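Local structure of beta-1,3-glucanosyltransferase (Rhizomucor miehei CAU432, 4WTP) at residues T71-S75 / L96-I100; L113-L117 / L155-H159; M185-P189 / T202-Y207; Y263-D268 / F279-S284. The protein belongs to glycoside hydrolase family 17, a family of carbohydrate-active enzymes built on a (beta/alpha)8 barrel. All coordinates share one frame; numbering follows the deposited sequence.

Overall arrangement
The chain builds a (beta/alpha)8 barrel, and the four contacts follow one another along it; none nests in or crosses another. Contact 1 closes the loop that contains helix 79-90 and joins strands 68-71 and 93-98 near their C-terminal ends. Contact 2 then pairs two outer helices, 104-119 and 142-156. Contact 3 seats helix 196-212 on strand 182-186, on the opposite side of the chain's centre from contacts 1 and 2. Contact 4 closes the loop that follows strand 262-263, late in the chain. L74 of contact 1 packs on L113 and I116 of contact 2. F264 of contact 4 touches F72 of contact 1 and F188 of contact 3.

Contact 1 (T71-S75 / L96-I100); sequences TFALS and LGMWI
T71 and L96 form a parallel beta bridge between two adjacent strands of the (beta/alpha)8 barrel, 68-71 and 93-98. Their side chains lie side by side and point the same way, with T71 OG1 3.7 Å from L96 CD2. G97 N gives a weak, bent hydrogen bond to T71 O. L74 reaches back over the second strand. Its CG is anti to the carbonyl carbon (chi1 -61°), and the two methyls spread over different partners. CD1 rests on M98 CG at 3.7 Å, with M98 CE also nearby. CD2 lies 3.6 Å from G97 O and also meets L96 CB, the two leucines crossing at about a right angle. After M98, W99 has its CG anti to the backbone N (chi1 -169°). Its CB packs on A73 CB at 3.6 Å, and the indole meets F72 O at the ring edge. W99 NE1 is hydrogen-bonded to D101. One water fastens the turn: it accepts from T71 OG1 at 2.6 Å and donates to A73 O at 2.7 Å and to G97 O at 2.8 Å.

Contact 2 (L113-L117 / L155-H159); sequences LKNIL and LVAPH
K114 and L155 bring the two helical segments together, their CA atoms 7.6 Å apart; one turn along from K114, L117 is nearest V156. No hydrogen bond spans the contact; side chains do the joining. L155 is central. Its two methyls meet the aliphatic part of K114, which lies across them at about a right angle, and K114 CE is 3.8 Å from L155 CD2. The lysine chain is extended beyond CG, which carries NZ past the leucine. L113 has CG anti to its backbone N (chi1 176°). This sends CD2 between the two residues of the other helix, 3.9 Å from V156 CG1 and 4.1 Å from L155 CD1. L117 divides its methyls. CD1 lies against the backbone carbonyl of L155, 3.5 Å from its O, and also close to V156 CG1. CD2 sits over one face of the H159 imidazole in a CH-pi contact, 4.1 Å from the ring centroid, 23° off the normal and offset toward the rim. H159 stands in the 3-10 turn 157-159, where H159 N bonds to V156 O. The contact thus runs from buried L113 and V156 to exposed K114 and H159. It joins two neighbouring outer helices of the barrel, 104-119 and 142-156. Beneath them, L113 and V156 both touch L128 of the intervening strand 125-132, and L113 also reaches L74.

Contact 3 (M185-P189 / T202-Y207); sequences MNAFP and TLMSHY
H206 presents the edge of its imidazole to A187, whose CB lies near the ring plane, 4.4 Å from H206 CD2. One face of the ring is covered by T202 O, one helical turn earlier, 3.4 Å above the plane and offset toward the rim. The ring also stacks with Y169, and its NE2 is hydrogen-bonded to E192, so its rotation is fixed by several partners. The contact belongs to a beta-alpha-beta unit of the (beta/alpha)8 barrel: strand 182-186, helix 196-212, strand 219-223. Here the C-terminal end of the first strand and the chain just after it meet the inner side of the helix. M185 makes the largest single share. Its CG is anti to the backbone N (chi1 -174°), which runs the side chain out to the helix, and the bend at chi3 (70°) turns the methyl toward L203. SD reaches the helix backbone, 3.5 Å from Y207 N. L203 CD1 reaches the strand segment. That methyl touches both A187 CB, at 3.8 Å, and M185 CE. P189 CG packs on T202 CG2 and the backbone of L203. The Y207 ring passes beyond the contact, with OH hydrogen-bonded to V219 O. The M185 CE methyl lies against the helix, 3.7 Å from L203 CD1, 3.6 Å from L203 O and 3.9 Å from Y207 CB.

Contact 4 (Y263-D268 / F279-S284); sequences YFSAFD and FGVLGS
The loop that leaves the last barrel strand, 262-263, includes a non-proline cis peptide between F264 and S265, a feature also known at this place in related barrels. Segment 279-284 returns to it and is bound by four backbone hydrogen bonds around a single beta bridge, F267 with L282. S265 N donates to F279 O, V281 N to S265 O, L282 N to A266 O and D268 N to L282 O, all at 2.9 to 3.0 Å. G280 CA makes a CA-H...O contact to S265 O and lies so close to the 267-268 peptide that a CB would run into it. D268 adds a side-chain grip. Its OD1 accepts from G280 N at 2.8 Å on the anti side of the carboxylate, and also forms a salt bridge with K289. OD2 accepts a hydrogen bond from a water at 2.6 Å, and that water accepts from S284 N. F264 turns its edge to the face of F279 in an offset edge-to-face pair, with centroids 5.7 Å apart and planes at 67°. The anti placement of F264 CG to its N (chi1 -172°) sends the ring to F279. Y263 CD2 packs on V281 CG2 at 3.5 Å. F267 and L282 lie side by side. Around the loop, helix 52-62 covers A266, F267 and L282 through L62, helix 240-256 backs Y263, and strand 39-41 lies beside F264 and A266.

Contact 1 (T71-S75 / L96-I100)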
loop_
_atom_site.group_PDB
_atom_site.type_symbol
_atom_site.label_atom_id
_atom_site.label_comp_id
_atom_site.label_asym_id
_atom_site.label_seq_id
_atom_site.Cartn_x
_atom_site.Cartn_y
_atom_site.Cartn_z
ATOM N N THR A 71 -0.940 -6.563 -0.171
ATOM C CA THR A 71 -1.881 -6.868 -1.265
ATOM C C THR A 71 -3.106 -5.992 -1.183
ATOM O O THR A 71 -3.472 -5.537 -0.112
ATOM C CB THR A 71 -2.270 -8.369 -1.243
ATOM O OG1 THR A 71 -2.633 -8.750 0.093
ATOM C CG2 THR A 71 -1.085 -9.206 -1.680
ATOM N N PHE A 72 -3.742 -5.755 -2.347
ATOM C CA PHE A 72 -4.836 -4.800 -2.438
ATOM C C PHE A 72 -6.265 -5.350 -2.301
ATOM O O PHE A 72 -7.181 -4.593 -1.978
ATOM C CB PHE A 72 -4.732 -3.949 -3.723
ATOM C CG PHE A 72 -3.620 -2.930 -3.671
ATOM C CD1 PHE A 72 -3.833 -1.696 -3.094
ATOM C CD2 PHE A 72 -2.351 -3.246 -4.138
ATOM C CE1 PHE A 72 -2.792 -0.757 -3.023
ATOM C CE2 PHE A 72 -1.309 -2.326 -4.074
ATOM C CZ PHE A 72 -1.539 -1.082 -3.519
ATOM N N ALA A 73 -6.427 -6.656 -2.516
ATOM C CA ALA A 73 -7.758 -7.261 -2.512
ATOM C C ALA A 73 -7.674 -8.642 -1.871
ATOM O O ALA A 73 -6.625 -9.270 -1.900
ATOM C CB ALA A 73 -8.344 -7.363 -3.925
ATOM N N LEU A 74 -8.785 -9.107 -1.293
ATOM C CA LEU A 74 -8.811 -10.451 -0.719
ATOM C C LEU A 74 -9.209 -11.472 -1.767
ATOM O O LEU A 74 -8.468 -12.430 -1.957
ATOM C CB LEU A 74 -9.777 -10.537 0.463
ATOM C CG LEU A 74 -9.472 -9.632 1.658
ATOM C CD1 LEU A 74 -10.568 -9.806 2.702
ATOM C CD2 LEU A 74 -8.107 -9.885 2.276
ATOM N N SER A 75 -10.350 -11.247 -2.433
ATOM C CA SER A 75 -10.917 -12.269 -3.318
ATOM C C SER A 75 -10.279 -12.312 -4.711
ATOM O O SER A 75 -10.119 -13.378 -5.289
ATOM C CB SER A 75 -12.431 -12.106 -3.391
ATOM O OG SER A 75 -12.828 -10.791 -3.758
ATOM N N LEU A 96 -2.833 -7.134 4.657
ATOM C CA LEU A 96 -3.894 -7.556 3.744
ATOM C C LEU A 96 -4.874 -6.424 3.493
ATOM O O LEU A 96 -5.504 -5.893 4.406
ATOM C CB LEU A 96 -4.658 -8.729 4.363
ATOM C CG LEU A 96 -3.931 -10.050 4.567
ATOM C CD1 LEU A 96 -4.840 -11.108 5.200
ATOM C CD2 LEU A 96 -3.418 -10.559 3.234
ATOM N N GLY A 97 -5.026 -6.046 2.221
ATOM C CA GLY A 97 -5.996 -5.030 1.836
ATOM C C GLY A 97 -7.288 -5.694 1.401
ATOM O O GLY A 97 -7.258 -6.770 0.758
ATOM N N MET A 98 -8.395 -5.049 1.756
ATOM C CA MET A 98 -9.721 -5.368 1.242
ATOM C C MET A 98 -10.049 -4.347 0.180
ATOM O O MET A 98 -9.836 -3.140 0.380
ATOM C CB MET A 98 -10.776 -5.270 2.351
ATOM C CG MET A 98 -10.507 -6.158 3.567
ATOM S SD MET A 98 -11.737 -6.032 4.908
ATOM C CE MET A 98 -13.120 -6.966 4.184
ATOM N N TRP A 99 -10.554 -4.812 -0.959
ATOM C CA TRP A 99 -10.901 -3.908 -2.047
ATOM C C TRP A 99 -12.381 -3.683 -2.130
ATOM O O TRP A 99 -13.114 -4.523 -2.670
ATOM C CB TRP A 99 -10.344 -4.374 -3.399
ATOM C CG TRP A 99 -10.508 -3.261 -4.377
ATOM C CD1 TRP A 99 -11.525 -3.085 -5.293
ATOM C CD2 TRP A 99 -9.710 -2.062 -4.436
ATOM N NE1 TRP A 99 -11.375 -1.890 -5.952
ATOM C CE2 TRP A 99 -10.300 -1.227 -5.473
ATOM C CE3 TRP A 99 -8.585 -1.621 -3.765
ATOM C CZ2 TRP A 99 -9.760 -0.001 -5.812
ATOM C CZ3 TRP A 99 -8.044 -0.391 -4.113
ATOM C CH2 TRP A 99 -8.609 0.392 -5.123
ATOM N N ILE A 100 -12.840 -2.574 -1.565
ATOM C CA ILE A 100 -14.265 -2.266 -1.560
ATOM C C ILE A 100 -14.502 -1.034 -2.421
ATOM O O ILE A 100 -13.748 -0.072 -2.355
ATOM C CB ILE A 100 -14.862 -2.151 -0.139
ATOM C CG1 ILE A 100 -14.014 -1.194 0.694
ATOM C CG2 ILE A 100 -14.939 -3.522 0.587
ATOM C CD1 ILE A 100 -14.616 -0.853 2.038
HETATM O O HOH W 1 -5.259 -8.706 0.359
#

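Contact 2 (L113-L117 / L155-H159)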
loop_
_atom_site.group_PDB
_atom_site.type_symbol
_atom_site.label_atom_id
_atom_site.label_comp_id
_atom_site.label_asym_id
_atom_site.label_seq_id
_atom_site.Cartn_x
_atom_site.Cartn_y
_atom_site.Cartn_z
ATOM N N LEU A 113 -12.934 -12.523 3.702
ATOM C CA LEU A 113 -12.177 -12.390 4.926
ATOM C C LEU A 113 -12.536 -13.566 5.843
ATOM O O LEU A 113 -11.650 -14.188 6.443
ATOM C CB LEU A 113 -12.518 -11.071 5.599
ATOM C CG LEU A 113 -11.835 -10.871 6.959
ATOM C CD1 LEU A 113 -10.312 -10.968 6.904
ATOM C CD2 LEU A 113 -12.228 -9.540 7.572
ATOM N N LYS A 114 -13.834 -13.837 6.010
ATOM C CA LYS A 114 -14.274 -14.968 6.835
ATOM C C LYS A 114 -13.634 -16.262 6.344
ATOM O O LYS A 114 -13.217 -17.078 7.163
ATOM C CB LYS A 114 -15.811 -15.063 6.856
ATOM C CG LYS A 114 -16.455 -13.986 7.717
ATOM C CD LYS A 114 -17.971 -13.954 7.598
ATOM C CE LYS A 114 -18.552 -12.851 8.470
ATOM N NZ LYS A 114 -20.000 -12.650 8.186
ATOM N N ASN A 115 -13.571 -16.453 5.042
ATOM C CA ASN A 115 -12.913 -17.635 4.473
ATOM C C ASN A 115 -11.443 -17.730 4.803
ATOM O O ASN A 115 -10.945 -18.794 5.180
ATOM C CB ASN A 115 -13.064 -17.679 2.953
ATOM C CG ASN A 115 -14.469 -18.034 2.502
ATOM O OD1 ASN A 115 -15.268 -18.586 3.260
ATOM N ND2 ASN A 115 -14.790 -17.683 1.259
ATOM N N ILE A 116 -10.737 -16.607 4.682
ATOM C CA ILE A 116 -9.338 -16.571 5.048
ATOM C C ILE A 116 -9.192 -16.927 6.528
ATOM O O ILE A 116 -8.277 -17.709 6.902
ATOM C CB ILE A 116 -8.728 -15.189 4.727
ATOM C CG1 ILE A 116 -8.480 -15.102 3.222
ATOM C CG2 ILE A 116 -7.432 -14.974 5.495
ATOM C CD1 ILE A 116 -8.523 -13.700 2.694
ATOM N N LEU A 117 -10.050 -16.367 7.369
ATOM C CA LEU A 117 -9.942 -16.639 8.799
ATOM C C LEU A 117 -10.176 -18.146 9.126
ATOM O O LEU A 117 -9.667 -18.664 10.135
ATOM C CB LEU A 117 -10.872 -15.714 9.618
ATOM C CG LEU A 117 -10.519 -14.217 9.538
ATOM C CD1 LEU A 117 -11.581 -13.370 10.233
ATOM C CD2 LEU A 117 -9.133 -13.951 10.112
ATOM N N LEU A 155 -14.460 -9.225 13.535
ATOM C CA LEU A 155 -13.974 -10.453 12.944
ATOM C C LEU A 155 -12.507 -10.742 13.197
ATOM O O LEU A 155 -12.112 -11.893 13.399
ATOM C CB LEU A 155 -14.236 -10.487 11.426
ATOM C CG LEU A 155 -15.687 -10.558 10.946
ATOM C CD1 LEU A 155 -15.749 -10.400 9.438
ATOM C CD2 LEU A 155 -16.395 -11.829 11.407
ATOM N N VAL A 156 -11.689 -9.697 13.164
ATOM C CA VAL A 156 -10.248 -9.895 13.215
ATOM C C VAL A 156 -9.576 -9.574 14.544
ATOM O O VAL A 156 -8.473 -10.060 14.808
ATOM C CB VAL A 156 -9.503 -9.131 12.101
ATOM C CG1 VAL A 156 -9.957 -9.623 10.742
ATOM C CG2 VAL A 156 -9.677 -7.624 12.258
ATOM N N ALA A 157 -10.241 -8.767 15.362
ATOM C CA ALA A 157 -9.705 -8.432 16.689
ATOM C C ALA A 157 -9.344 -9.687 17.494
ATOM O O ALA A 157 -8.322 -9.686 18.179
ATOM C CB ALA A 157 -10.653 -7.509 17.469
ATOM N N PRO A 158 -10.171 -10.756 17.430
ATOM C CA PRO A 158 -9.809 -11.953 18.186
ATOM C C PRO A 158 -8.526 -12.628 17.719
ATOM O O PRO A 158 -7.982 -13.443 18.451
ATOM C CB PRO A 158 -11.007 -12.883 17.972
ATOM C CG PRO A 158 -12.146 -11.968 17.700
ATOM C CD PRO A 158 -11.544 -10.863 16.900
ATOM N N HIS A 159 -8.057 -12.308 16.510
ATOM C CA HIS A 159 -6.750 -12.769 16.015
ATOM C C HIS A 159 -5.629 -11.783 16.281
ATOM O O HIS A 159 -4.498 -11.983 15.843
ATOM C CB HIS A 159 -6.820 -13.074 14.516
ATOM C CG HIS A 159 -7.781 -14.191 14.174
ATOM N ND1 HIS A 159 -7.414 -15.493 14.131
ATOM C CD2 HIS A 159 -9.143 -14.160 13.915
ATOM C CE1 HIS A 159 -8.487 -16.248 13.838
ATOM N NE2 HIS A 159 -9.546 -15.434 13.720
#

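Contact 3 (M185-P189 / T202-Y207)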
loop_
_atom_site.group_PDB
_atom_site.type_symbol
_atom_site.label_atom_id
_atom_site.label_comp_id
_atom_site.label_asym_id
_atom_site.label_seq_id
_atom_site.Cartn_x
_atom_site.Cartn_y
_atom_site.Cartn_z
ATOM N N MET A 185 -2.255 6.718 4.965
ATOM C CA MET A 185 -2.353 7.709 3.900
ATOM C C MET A 185 -1.855 7.241 2.543
ATOM O O MET A 185 -0.805 6.698 2.423
ATOM C CB MET A 185 -1.525 8.918 4.304
ATOM C CG MET A 185 -1.635 10.121 3.340
ATOM S SD MET A 185 -0.620 11.645 3.759
ATOM C CE MET A 185 1.108 11.076 3.440
ATOM N N ASN A 186 -2.650 7.533 1.525
ATOM C CA ASN A 186 -2.164 7.404 0.136
ATOM C C ASN A 186 -1.913 8.815 -0.330
ATOM O O ASN A 186 -2.823 9.661 -0.245
ATOM C CB ASN A 186 -3.247 6.843 -0.783
ATOM C CG ASN A 186 -3.687 5.435 -0.445
ATOM O OD1 ASN A 186 -2.999 4.666 0.202
ATOM N ND2 ASN A 186 -4.843 5.073 -0.970
ATOM N N ALA A 187 -0.724 9.103 -0.842
ATOM C CA ALA A 187 -0.457 10.452 -1.354
ATOM C C ALA A 187 0.588 10.369 -2.433
ATOM O O ALA A 187 1.650 9.765 -2.222
ATOM C CB ALA A 187 0.023 11.371 -0.228
ATOM N N PHE A 188 0.341 11.037 -3.553
ATOM C CA PHE A 188 1.295 11.114 -4.641
ATOM C C PHE A 188 1.474 12.546 -5.095
ATOM O O PHE A 188 0.709 13.027 -5.955
ATOM C CB PHE A 188 0.804 10.304 -5.835
ATOM C CG PHE A 188 0.798 8.811 -5.599
ATOM C CD1 PHE A 188 -0.302 8.204 -4.968
ATOM C CD2 PHE A 188 1.868 8.007 -6.038
ATOM C CE1 PHE A 188 -0.323 6.832 -4.751
ATOM C CE2 PHE A 188 1.838 6.623 -5.836
ATOM C CZ PHE A 188 0.748 6.051 -5.186
ATOM N N PRO A 189 2.512 13.225 -4.583
ATOM C CA PRO A 189 2.836 14.548 -5.089
ATOM C C PRO A 189 2.949 14.624 -6.629
ATOM O O PRO A 189 2.640 15.676 -7.216
ATOM C CB PRO A 189 4.147 14.858 -4.378
ATOM C CG PRO A 189 3.962 14.207 -3.023
ATOM C CD PRO A 189 3.251 12.916 -3.339
ATOM N N THR A 202 6.387 17.778 0.440
ATOM C CA THR A 202 4.922 17.875 0.311
ATOM C C THR A 202 4.283 16.617 0.893
ATOM O O THR A 202 3.241 16.708 1.537
ATOM C CB THR A 202 4.525 18.000 -1.169
ATOM O OG1 THR A 202 5.018 19.240 -1.673
ATOM C CG2 THR A 202 3.010 17.955 -1.383
ATOM N N LEU A 203 4.873 15.435 0.658
ATOM C CA LEU A 203 4.358 14.200 1.235
ATOM C C LEU A 203 4.269 14.356 2.757
ATOM O O LEU A 203 3.287 13.985 3.367
ATOM C CB LEU A 203 5.301 13.045 0.899
ATOM C CG LEU A 203 4.886 11.712 1.529
ATOM C CD1 LEU A 203 3.671 11.170 0.790
ATOM C CD2 LEU A 203 6.014 10.704 1.438
ATOM N N MET A 204 5.303 14.920 3.369
ATOM C CA MET A 204 5.328 15.078 4.814
ATOM C C MET A 204 4.288 16.083 5.318
ATOM O O MET A 204 3.686 15.878 6.384
ATOM C CB MET A 204 6.742 15.444 5.293
ATOM C CG MET A 204 7.734 14.281 5.300
ATOM S SD MET A 204 7.306 12.916 6.412
ATOM C CE MET A 204 6.354 13.749 7.673
ATOM N N SER A 205 4.081 17.154 4.566
ATOM C CA SER A 205 3.024 18.110 4.900
ATOM C C SER A 205 1.655 17.441 4.886
ATOM O O SER A 205 0.816 17.667 5.770
ATOM C CB SER A 205 3.049 19.298 3.951
ATOM O OG SER A 205 4.105 20.154 4.312
ATOM N N HIS A 206 1.418 16.602 3.888
ATOM C CA HIS A 206 0.154 15.871 3.797
ATOM C C HIS A 206 0.036 14.887 4.950
ATOM O O HIS A 206 -1.047 14.780 5.560
ATOM C CB HIS A 206 0.029 15.156 2.455
ATOM C CG HIS A 206 -0.110 16.073 1.285
ATOM N ND1 HIS A 206 -0.381 17.388 1.408
ATOM C CD2 HIS A 206 -0.045 15.809 -0.068
ATOM C CE1 HIS A 206 -0.472 17.939 0.176
ATOM N NE2 HIS A 206 -0.253 16.974 -0.723
ATOM N N TYR A 207 1.152 14.236 5.317
ATOM C CA TYR A 207 1.153 13.359 6.474
ATOM C C TYR A 207 0.703 14.108 7.721
ATOM O O TYR A 207 -0.095 13.598 8.485
ATOM C CB TYR A 207 2.556 12.767 6.661
ATOM C CG TYR A 207 2.707 11.915 7.884
ATOM C CD1 TYR A 207 2.325 10.576 7.850
ATOM C CD2 TYR A 207 3.188 12.453 9.091
ATOM C CE1 TYR A 207 2.427 9.780 8.961
ATOM C CE2 TYR A 207 3.280 11.648 10.224
ATOM C CZ TYR A 207 2.913 10.302 10.144
ATOM O OH TYR A 207 2.974 9.470 11.255
#

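Contact 4 (Y263-D268 / F279-S284)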
loop_
_atom_site.group_PDB
_atom_site.type_symbol
_atom_site.label_atom_id
_atom_site.label_comp_id
_atom_site.label_asym_id
_atom_site.label_seq_id
_atom_site.Cartn_x
_atom_site.Cartn_y
_atom_site.Cartn_z
ATOM N N TYR A 263 5.946 1.325 0.304
ATOM C CA TYR A 263 6.323 2.032 -0.919
ATOM C C TYR A 263 5.547 1.495 -2.130
ATOM O O TYR A 263 5.273 0.301 -2.214
ATOM C CB TYR A 263 7.837 1.921 -1.135
ATOM C CG TYR A 263 8.305 2.880 -2.201
ATOM C CD1 TYR A 263 8.514 4.235 -1.915
ATOM C CD2 TYR A 263 8.442 2.461 -3.520
ATOM C CE1 TYR A 263 8.858 5.138 -2.904
ATOM C CE2 TYR A 263 8.783 3.362 -4.518
ATOM C CZ TYR A 263 8.984 4.688 -4.199
ATOM O OH TYR A 263 9.272 5.608 -5.187
ATOM N N PHE A 264 5.191 2.383 -3.053
ATOM C CA PHE A 264 4.443 1.993 -4.261
ATOM C C PHE A 264 5.342 2.158 -5.487
ATOM O O PHE A 264 5.691 3.294 -5.811
ATOM C CB PHE A 264 3.194 2.891 -4.415
ATOM C CG PHE A 264 2.274 2.436 -5.501
ATOM C CD1 PHE A 264 2.443 2.889 -6.823
ATOM C CD2 PHE A 264 1.287 1.491 -5.230
ATOM C CE1 PHE A 264 1.612 2.429 -7.841
ATOM C CE2 PHE A 264 0.458 1.031 -6.247
ATOM C CZ PHE A 264 0.625 1.491 -7.557
ATOM N N SER A 265 5.719 1.090 -6.172
ATOM C CA SER A 265 5.282 -0.289 -5.904
ATOM C C SER A 265 6.474 -1.205 -6.181
ATOM O O SER A 265 7.554 -0.741 -6.564
ATOM C CB SER A 265 4.116 -0.663 -6.855
ATOM O OG SER A 265 4.521 -0.631 -8.220
ATOM N N ALA A 266 6.276 -2.510 -5.983
ATOM C CA ALA A 266 7.360 -3.461 -6.163
ATOM C C ALA A 266 7.887 -3.504 -7.612
ATOM O O ALA A 266 9.095 -3.365 -7.850
ATOM C CB ALA A 266 6.914 -4.856 -5.710
ATOM N N PHE A 267 6.965 -3.700 -8.546
ATOM C CA PHE A 267 7.319 -3.938 -9.956
ATOM C C PHE A 267 6.541 -3.040 -10.897
ATOM O O PHE A 267 5.400 -2.701 -10.612
ATOM C CB PHE A 267 7.045 -5.397 -10.342
ATOM C CG PHE A 267 7.728 -6.366 -9.429
ATOM C CD1 PHE A 267 9.104 -6.538 -9.499
ATOM C CD2 PHE A 267 7.004 -7.103 -8.471
ATOM C CE1 PHE A 267 9.756 -7.409 -8.642
ATOM C CE2 PHE A 267 7.663 -7.987 -7.613
ATOM C CZ PHE A 267 9.040 -8.145 -7.702
ATOM N N ASP A 268 7.164 -2.629 -12.004
ATOM C CA ASP A 268 6.415 -1.957 -13.061
ATOM C C ASP A 268 5.249 -2.859 -13.496
ATOM O O ASP A 268 5.376 -4.089 -13.529
ATOM C CB ASP A 268 7.297 -1.724 -14.282
ATOM C CG ASP A 268 8.300 -0.634 -14.092
ATOM O OD1 ASP A 268 8.119 0.229 -13.184
ATOM O OD2 ASP A 268 9.310 -0.625 -14.855
ATOM N N PHE A 279 5.846 2.721 -12.083
ATOM C CA PHE A 279 6.012 2.991 -10.634
ATOM C C PHE A 279 6.839 1.950 -9.884
ATOM O O PHE A 279 7.085 2.111 -8.693
ATOM C CB PHE A 279 4.647 3.140 -9.957
ATOM C CG PHE A 279 4.031 4.498 -10.106
ATOM C CD1 PHE A 279 4.312 5.488 -9.196
ATOM C CD2 PHE A 279 3.253 4.801 -11.221
ATOM C CE1 PHE A 279 3.731 6.747 -9.312
ATOM C CE2 PHE A 279 2.675 6.062 -11.359
ATOM C CZ PHE A 279 2.932 7.052 -10.430
ATOM N N GLY A 280 7.291 0.887 -10.543
ATOM C CA GLY A 280 8.041 -0.119 -9.816
ATOM C C GLY A 280 9.381 0.384 -9.339
ATOM O O GLY A 280 10.022 1.235 -9.975
ATOM N N VAL A 281 9.820 -0.189 -8.223
ATOM C CA VAL A 281 11.223 -0.107 -7.792
ATOM C C VAL A 281 12.080 -0.987 -8.715
ATOM O O VAL A 281 13.207 -0.633 -9.034
ATOM C CB VAL A 281 11.371 -0.535 -6.318
ATOM C CG1 VAL A 281 12.833 -0.593 -5.923
ATOM C CG2 VAL A 281 10.610 0.434 -5.399
ATOM N N LEU A 282 11.493 -2.123 -9.089
ATOM C CA LEU A 282 12.105 -3.056 -10.043
ATOM C C LEU A 282 11.261 -3.126 -11.316
ATOM O O LEU A 282 10.108 -2.668 -11.361
ATOM C CB LEU A 282 12.296 -4.443 -9.409
ATOM C CG LEU A 282 13.335 -4.466 -8.275
ATOM C CD1 LEU A 282 12.685 -4.537 -6.906
ATOM C CD2 LEU A 282 14.382 -5.529 -8.455
ATOM N N GLY A 283 11.852 -3.703 -12.357
ATOM C CA GLY A 283 11.182 -3.788 -13.649
ATOM C C GLY A 283 10.052 -4.816 -13.694
ATOM O O GLY A 283 9.908 -5.647 -12.805
ATOM N N SER A 284 9.230 -4.762 -14.748
ATOM C CA SER A 284 8.126 -5.718 -14.914
ATOM C C SER A 284 8.621 -7.153 -15.049
ATOM O O SER A 284 7.892 -8.082 -14.713
ATOM C CB SER A 284 7.285 -5.381 -16.137
ATOM O OG SER A 284 8.037 -5.509 -17.330
HETATM O O HOH W 2 9.539 -2.580 -16.624
#